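PDB 5UX5: BIFUNCTIONAL PROTEIN Proline utilization A (PutA) from Corynebacterium freiburgense, which catalyses the two-step oxidation of proline to glutamate, with FAD serving its proline dehydrogenase module and NAD its aldehyde dehydrogenase module. Local coordinates for residues Lys189-Ser192 / Gln196-Pro199; Gly204-Leu209 / Phe246-Met251. All blocks are in the same frame, centred on the assembly; numbering follows the deposited sequence.

Contact 1. Residues Lys189-Ser192 / Gln196-Pro199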
ATOM      1  N   LYS A 189      -6.807  23.258  -4.931  1.00 41.81           N
ATOM      2  CA  LYS A 189      -6.159  22.403  -3.932  1.00 30.69           C
ATOM      3  C   LYS A 189      -4.668  22.278  -4.210  1.00 32.25           C
ATOM      4  O   LYS A 189      -4.247  22.146  -5.362  1.00 35.05           O
ATOM      5  CB  LYS A 189      -6.725  20.979  -3.920  1.00 39.15           C
ATOM      6  CG  LYS A 189      -8.173  20.859  -3.599  1.00 50.44           C
ATOM      7  CD  LYS A 189      -8.532  19.437  -3.235  1.00 49.32           C
ATOM      8  CE  LYS A 189      -8.755  18.508  -4.407  1.00 47.52           C
ATOM      9  NZ  LYS A 189      -9.433  17.248  -3.877  1.00 55.12           N
ATOM     10  N   ALA A 190      -3.899  22.167  -3.125  1.00 28.56           N
ATOM     11  CA  ALA A 190      -2.468  21.916  -3.214  1.00 28.77           C
ATOM     12  C   ALA A 190      -2.168  20.728  -4.103  1.00 38.92           C
ATOM     13  O   ALA A 190      -1.241  20.774  -4.926  1.00 42.29           O
ATOM     14  CB  ALA A 190      -1.888  21.666  -1.821  1.00 28.36           C
ATOM     15  N   THR A 191      -2.940  19.651  -3.967  1.00 34.10           N
ATOM     16  CA  THR A 191      -2.630  18.489  -4.785  1.00 30.17           C
ATOM     17  C   THR A 191      -3.012  18.678  -6.239  1.00 34.53           C
ATOM     18  O   THR A 191      -2.632  17.849  -7.066  1.00 49.24           O
ATOM     19  CB  THR A 191      -3.335  17.265  -4.260  1.00 26.85           C
ATOM     20  OG1 THR A 191      -4.737  17.408  -4.496  1.00 38.81           O
ATOM     21  CG2 THR A 191      -3.114  17.184  -2.819  1.00 27.12           C
ATOM     22  N   SER A 192      -3.736  19.737  -6.582  1.00 36.32           N
ATOM     23  CA  SER A 192      -3.889  20.074  -7.989  1.00 33.82           C
ATOM     24  C   SER A 192      -2.731  20.915  -8.502  1.00 38.29           C
ATOM     25  O   SER A 192      -2.526  20.980  -9.719  1.00 49.20           O
ATOM     26  CB  SER A 192      -5.186  20.845  -8.216  1.00 34.69           C
ATOM     27  OG  SER A 192      -6.316  20.125  -7.768  1.00 29.39           O
ATOM     28  N   GLN A 196       1.577  14.227  -7.095  1.00 42.28           N
ATOM     29  CA  GLN A 196       2.355  13.267  -6.302  1.00 32.66           C
ATOM     30  C   GLN A 196       2.980  13.914  -5.068  1.00 42.38           C
ATOM     31  O   GLN A 196       4.145  13.682  -4.747  1.00 48.58           O
ATOM     32  CB  GLN A 196       3.434  12.604  -7.162  1.00 31.79           C
ATOM     33  CG  GLN A 196       2.897  11.714  -8.291  1.00 39.37           C
ATOM     34  CD  GLN A 196       3.974  11.225  -9.267  1.00 41.70           C
ATOM     35  OE1 GLN A 196       5.170  11.306  -8.999  1.00 38.89           O
ATOM     36  NE2 GLN A 196       3.537  10.694 -10.399  1.00 52.40           N
ATOM     37  N   LEU A 197       2.203  14.751  -4.379  1.00 44.73           N
ATOM     38  CA  LEU A 197       2.664  15.413  -3.162  1.00 43.00           C
ATOM     39  C   LEU A 197       3.309  14.428  -2.187  1.00 39.77           C
ATOM     40  O   LEU A 197       2.631  13.560  -1.626  1.00 49.85           O
ATOM     41  CB  LEU A 197       1.501  16.157  -2.507  1.00 41.29           C
ATOM     42  CG  LEU A 197       1.789  17.461  -1.766  1.00 41.91           C
ATOM     43  CD1 LEU A 197       2.794  18.333  -2.510  1.00 36.36           C
ATOM     44  CD2 LEU A 197       0.470  18.209  -1.539  1.00 36.03           C
ATOM     45  N   ASN A 198       4.619  14.531  -2.016  1.00 34.61           N
ATOM     46  CA  ASN A 198       5.375  13.620  -1.162  1.00 33.61           C
ATOM     47  C   ASN A 198       5.156  13.905   0.322  1.00 42.88           C
ATOM     48  O   ASN A 198       5.684  14.901   0.832  1.00 40.26           O
ATOM     49  CB  ASN A 198       6.849  13.730  -1.492  1.00 32.72           C
ATOM     50  CG  ASN A 198       7.717  12.807  -0.654  1.00 40.90           C
ATOM     51  OD1 ASN A 198       7.240  12.021   0.194  1.00 41.61           O
ATOM     52  ND2 ASN A 198       9.027  12.887  -0.908  1.00 41.94           N
ATOM     53  N   PRO A 199       4.474  13.027   1.062  1.00 40.58           N
ATOM     54  CA  PRO A 199       4.131  13.342   2.459  1.00 32.58           C
ATOM     55  C   PRO A 199       5.313  13.421   3.394  1.00 35.97           C
ATOM     56  O   PRO A 199       5.112  13.799   4.556  1.00 46.81           O
ATOM     57  CB  PRO A 199       3.220  12.187   2.866  1.00 31.46           C
ATOM     58  CG  PRO A 199       3.725  11.040   2.039  1.00 28.11           C
ATOM     59  CD  PRO A 199       4.138  11.638   0.702  1.00 29.15           C
TER

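Contact 2. Residues Gly204-Leu209 / Phe246-Met251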
ATOM      1  N   GLY A 204       9.972  20.936   1.413  1.00 36.54           N
ATOM      2  CA  GLY A 204      10.102  21.038  -0.025  1.00 33.57           C
ATOM      3  C   GLY A 204       8.769  21.207  -0.711  1.00 39.67           C
ATOM      4  O   GLY A 204       8.651  21.946  -1.691  1.00 49.57           O
ATOM      5  N   ASN A 205       7.750  20.513  -0.224  1.00 33.52           N
ATOM      6  CA  ASN A 205       6.429  20.685  -0.804  1.00 32.54           C
ATOM      7  C   ASN A 205       5.953  22.120  -0.639  1.00 39.09           C
ATOM      8  O   ASN A 205       5.359  22.691  -1.562  1.00 31.87           O
ATOM      9  CB  ASN A 205       5.454  19.692  -0.178  1.00 31.98           C
ATOM     10  CG  ASN A 205       5.766  18.249  -0.560  1.00 42.43           C
ATOM     11  OD1 ASN A 205       6.841  17.939  -1.071  1.00 54.64           O
ATOM     12  ND2 ASN A 205       4.822  17.364  -0.316  1.00 47.28           N
ATOM     13  N   THR A 206       6.228  22.726   0.528  1.00 42.76           N
ATOM     14  CA  THR A 206       5.828  24.111   0.778  1.00 37.45           C
ATOM     15  C   THR A 206       6.479  25.052  -0.218  1.00 41.11           C
ATOM     16  O   THR A 206       5.808  25.908  -0.801  1.00 43.43           O
ATOM     17  CB  THR A 206       6.187  24.546   2.197  1.00 36.92           C
ATOM     18  OG1 THR A 206       5.458  23.768   3.150  1.00 37.90           O
ATOM     19  CG2 THR A 206       5.801  25.982   2.386  1.00 43.35           C
ATOM     20  N   GLU A 207       7.794  24.899  -0.427  1.00 45.50           N
ATOM     21  CA  GLU A 207       8.517  25.790  -1.325  1.00 44.59           C
ATOM     22  C   GLU A 207       8.051  25.605  -2.756  1.00 40.58           C
ATOM     23  O   GLU A 207       7.909  26.576  -3.500  1.00 45.37           O
ATOM     24  CB  GLU A 207      10.016  25.540  -1.218  1.00 43.43           C
ATOM     25  CG  GLU A 207      10.613  25.985   0.104  1.00 53.52           C
ATOM     26  CD  GLU A 207      10.526  27.495   0.331  1.00 66.62           C
ATOM     27  OE1 GLU A 207      10.969  28.267  -0.549  1.00 67.55           O
ATOM     28  OE2 GLU A 207      10.010  27.908   1.394  1.00 70.08           O
ATOM     29  N   LEU A 208       7.759  24.374  -3.144  1.00 38.11           N
ATOM     30  CA  LEU A 208       7.289  24.145  -4.499  1.00 36.83           C
ATOM     31  C   LEU A 208       5.923  24.777  -4.697  1.00 35.12           C
ATOM     32  O   LEU A 208       5.663  25.386  -5.734  1.00 47.49           O
ATOM     33  CB  LEU A 208       7.247  22.641  -4.800  1.00 38.23           C
ATOM     34  CG  LEU A 208       7.012  22.262  -6.270  1.00 44.13           C
ATOM     35  CD1 LEU A 208       7.996  22.989  -7.169  1.00 42.75           C
ATOM     36  CD2 LEU A 208       7.045  20.779  -6.546  1.00 33.60           C
ATOM     37  N   LEU A 209       5.039  24.644  -3.715  1.00 33.56           N
ATOM     38  CA  LEU A 209       3.694  25.207  -3.840  1.00 41.55           C
ATOM     39  C   LEU A 209       3.725  26.733  -3.896  1.00 46.91           C
ATOM     40  O   LEU A 209       2.997  27.352  -4.685  1.00 47.07           O
ATOM     41  CB  LEU A 209       2.821  24.709  -2.683  1.00 32.08           C
ATOM     42  CG  LEU A 209       2.410  23.228  -2.787  1.00 31.04           C
ATOM     43  CD1 LEU A 209       2.206  22.673  -1.408  1.00 30.23           C
ATOM     44  CD2 LEU A 209       1.162  23.023  -3.647  1.00 30.69           C
ATOM     45  N   PHE A 246      -0.496  28.537   3.265  1.00 31.97           N
ATOM     46  CA  PHE A 246      -1.323  29.724   3.468  1.00 32.41           C
ATOM     47  C   PHE A 246      -0.595  30.785   4.287  1.00 41.31           C
ATOM     48  O   PHE A 246      -0.522  31.945   3.878  1.00 53.32           O
ATOM     49  CB  PHE A 246      -2.608  29.292   4.152  1.00 35.55           C
ATOM     50  CG  PHE A 246      -3.685  30.334   4.232  1.00 36.12           C
ATOM     51  CD1 PHE A 246      -4.310  30.800   3.097  1.00 40.02           C
ATOM     52  CD2 PHE A 246      -4.171  30.747   5.478  1.00 36.14           C
ATOM     53  CE1 PHE A 246      -5.367  31.734   3.194  1.00 44.52           C
ATOM     54  CE2 PHE A 246      -5.214  31.659   5.585  1.00 32.48           C
ATOM     55  CZ  PHE A 246      -5.811  32.152   4.442  1.00 32.62           C
ATOM     56  N   GLU A 247      -0.018  30.402   5.432  1.00 37.83           N
ATOM     57  CA  GLU A 247       0.529  31.400   6.352  1.00 34.64           C
ATOM     58  C   GLU A 247       1.853  31.964   5.870  1.00 40.26           C
ATOM     59  O   GLU A 247       2.104  33.167   5.995  1.00 46.21           O
ATOM     60  CB  GLU A 247       0.675  30.803   7.746  1.00 34.29           C
ATOM     61  CG  GLU A 247      -0.673  30.508   8.341  1.00 36.17           C
ATOM     62  CD  GLU A 247      -0.646  29.929   9.747  1.00 37.45           C
ATOM     63  OE1 GLU A 247      -1.701  29.419  10.143  1.00 37.56           O
ATOM     64  OE2 GLU A 247       0.394  29.929  10.437  1.00 34.14           O
ATOM     65  N   GLU A 248       2.708  31.135   5.298  1.00 40.54           N
ATOM     66  CA  GLU A 248       3.946  31.686   4.779  1.00 42.02           C
ATOM     67  C   GLU A 248       3.665  32.644   3.616  1.00 50.56           C
ATOM     68  O   GLU A 248       4.147  33.787   3.607  1.00 50.07           O
ATOM     69  CB  GLU A 248       4.871  30.545   4.369  1.00 36.13           C
ATOM     70  CG  GLU A 248       5.470  29.810   5.545  1.00 36.02           C
ATOM     71  CD  GLU A 248       6.510  28.797   5.111  1.00 50.59           C
ATOM     72  OE1 GLU A 248       6.969  27.984   5.962  1.00 35.72           O
ATOM     73  OE2 GLU A 248       6.857  28.818   3.904  1.00 47.39           O
ATOM     74  N   LEU A 249       2.801  32.236   2.681  1.00 48.34           N
ATOM     75  CA  LEU A 249       2.591  33.034   1.480  1.00 46.09           C
ATOM     76  C   LEU A 249       1.963  34.375   1.811  1.00 54.05           C
ATOM     77  O   LEU A 249       2.382  35.412   1.281  1.00 62.41           O
ATOM     78  CB  LEU A 249       1.721  32.270   0.492  1.00 43.15           C
ATOM     79  CG  LEU A 249       1.784  32.729  -0.957  1.00 46.59           C
ATOM     80  CD1 LEU A 249       3.203  32.622  -1.454  1.00 55.94           C
ATOM     81  CD2 LEU A 249       0.869  31.852  -1.800  1.00 43.60           C
ATOM     82  N   LEU A 250       0.998  34.382   2.722  1.00 44.50           N
ATOM     83  CA  LEU A 250       0.264  35.596   3.026  1.00 39.54           C
ATOM     84  C   LEU A 250       1.041  36.577   3.908  1.00 43.09           C
ATOM     85  O   LEU A 250       0.533  37.674   4.166  1.00 44.90           O
ATOM     86  CB  LEU A 250      -1.070  35.237   3.688  1.00 39.68           C
ATOM     87  CG  LEU A 250      -2.113  34.620   2.760  1.00 39.94           C
ATOM     88  CD1 LEU A 250      -3.481  34.562   3.428  1.00 35.11           C
ATOM     89  CD2 LEU A 250      -2.180  35.424   1.464  1.00 37.49           C
ATOM     90  N   MET A 251       2.230  36.217   4.400  1.00 41.90           N
ATOM     91  CA  MET A 251       3.055  37.156   5.151  1.00 42.24           C
ATOM     92  C   MET A 251       4.164  37.763   4.299  1.00 45.23           C
ATOM     93  O   MET A 251       4.820  38.705   4.746  1.00 49.71           O
ATOM     94  CB  MET A 251       3.679  36.481   6.389  1.00 40.17           C
ATOM     95  CG  MET A 251       2.679  36.105   7.474  1.00 39.38           C
ATOM     96  SD  MET A 251       1.656  37.478   8.029  1.00 49.80           S
ATOM     97  CE  MET A 251       2.867  38.525   8.828  1.00 49.38           C
TER

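Contact 1. Residues Lys189-Ser192 / Gln196-Pro199
Ala190 and Thr191 present their methyl groups to one branch of Leu197, in the connection that leads from strand 185-189 of the proline dehydrogenase TIM barrel to helix 202-221. The carbonyl oxygen of Lys189 accepts a bond from Ser192 N (2.7 Å from Lys189 O), a three-residue turn at the start of the short, weakly bonded helix 190-193. Ala190 comes next, its CB 4.2 Å from Leu197 CD2, while its side chain also packs on Leu209 of helix 202-221. Thr191 follows with its CG2 beside the backbone N and opposite the carbonyl carbon, which places a methyl, not the hydroxyl, against the leucine. In the other segment, Gln196 adopts a left-handed backbone conformation (phi 55°); its CB points away from the short helix, and NE2 bonds to Ala747 O in the aldehyde dehydrogenase part of the chain. Leu197 instead turns back toward the short helix. Asn198 OD1 accepts Trp200 N in an Asx turn just ahead of helix 202-221. The contact is small, about 102 Å² in all, and entirely apolar; it folds the connection onto itself about 11 Å from the FAD, measured from the Thr191 side chain. The Thr191 and Leu197 side chains cross at roughly a right angle, and CG2 of Thr191 lies 3.9 Å from CD2 of Leu197.

Contact 2. Residues Gly204-Leu209 / Phe246-Met251
The carboxylates of Glu207 and Glu248 approach through one oxygen each between two neighbouring outer helices of the TIM barrel, their planes turned 42° apart and their nearest oxygens, OE2 of Glu207 and OE2 of Glu248, separated by 4.1 Å. The Phe246 ring packs within its own helix, 239-251, and not across the contact: Leu250 CD1 lies over one face, 3.4 Å above the ring plane and offset toward the rim, one turn further along. Between the helices the nearest approach is made by Thr206, whose CG2 lies 3.4 Å from Glu248 OE2. That methyl stands opposite the backbone N of Thr206 (chi1 of its OG1 -64°), while OG1 is turned beside the N and bonds back to Ile202 O in its own helix. Glu248 reaches across to meet Thr206 at about a right angle. Glu207 starts out pointing away from the partner helix, but a bend at chi2 (-64°) brings its OE2 back toward Glu248. Lys210 NZ forms salt bridges to both OE2 atoms, and Arg244 NE holds Glu248 OE1. The acidic pair thus shares a lysine from helix 202-221 and gains an arginine from helix 239-251, so its mutual repulsion is probably offset and both carboxylates would be expected to stay ionised.

How the contacts relate
Helix 202-221 joins the two sites: contact 1 lies in the connection that precedes it, and contact 2 uses its first turns against the next barrel helix. The loop 196-199 meets that helix directly, with Asn205 ND2 making a weak hydrogen bond to Asn198 O, while Leu209 CD2 packs 3.5 Å from Ala190 O. Both sites are partly buried. The centre of contact 1 lies about 18 Å from the centre of the chain, against 29 Å for contact 2. Contact 1 is made of methyl groups, while its loop segment also bonds to the aldehyde dehydrogenase part. Contact 2, with an exposed glutamate, pairs a threonine methyl with a carboxylate and sets two acids together, their charge probably offset by Lys210.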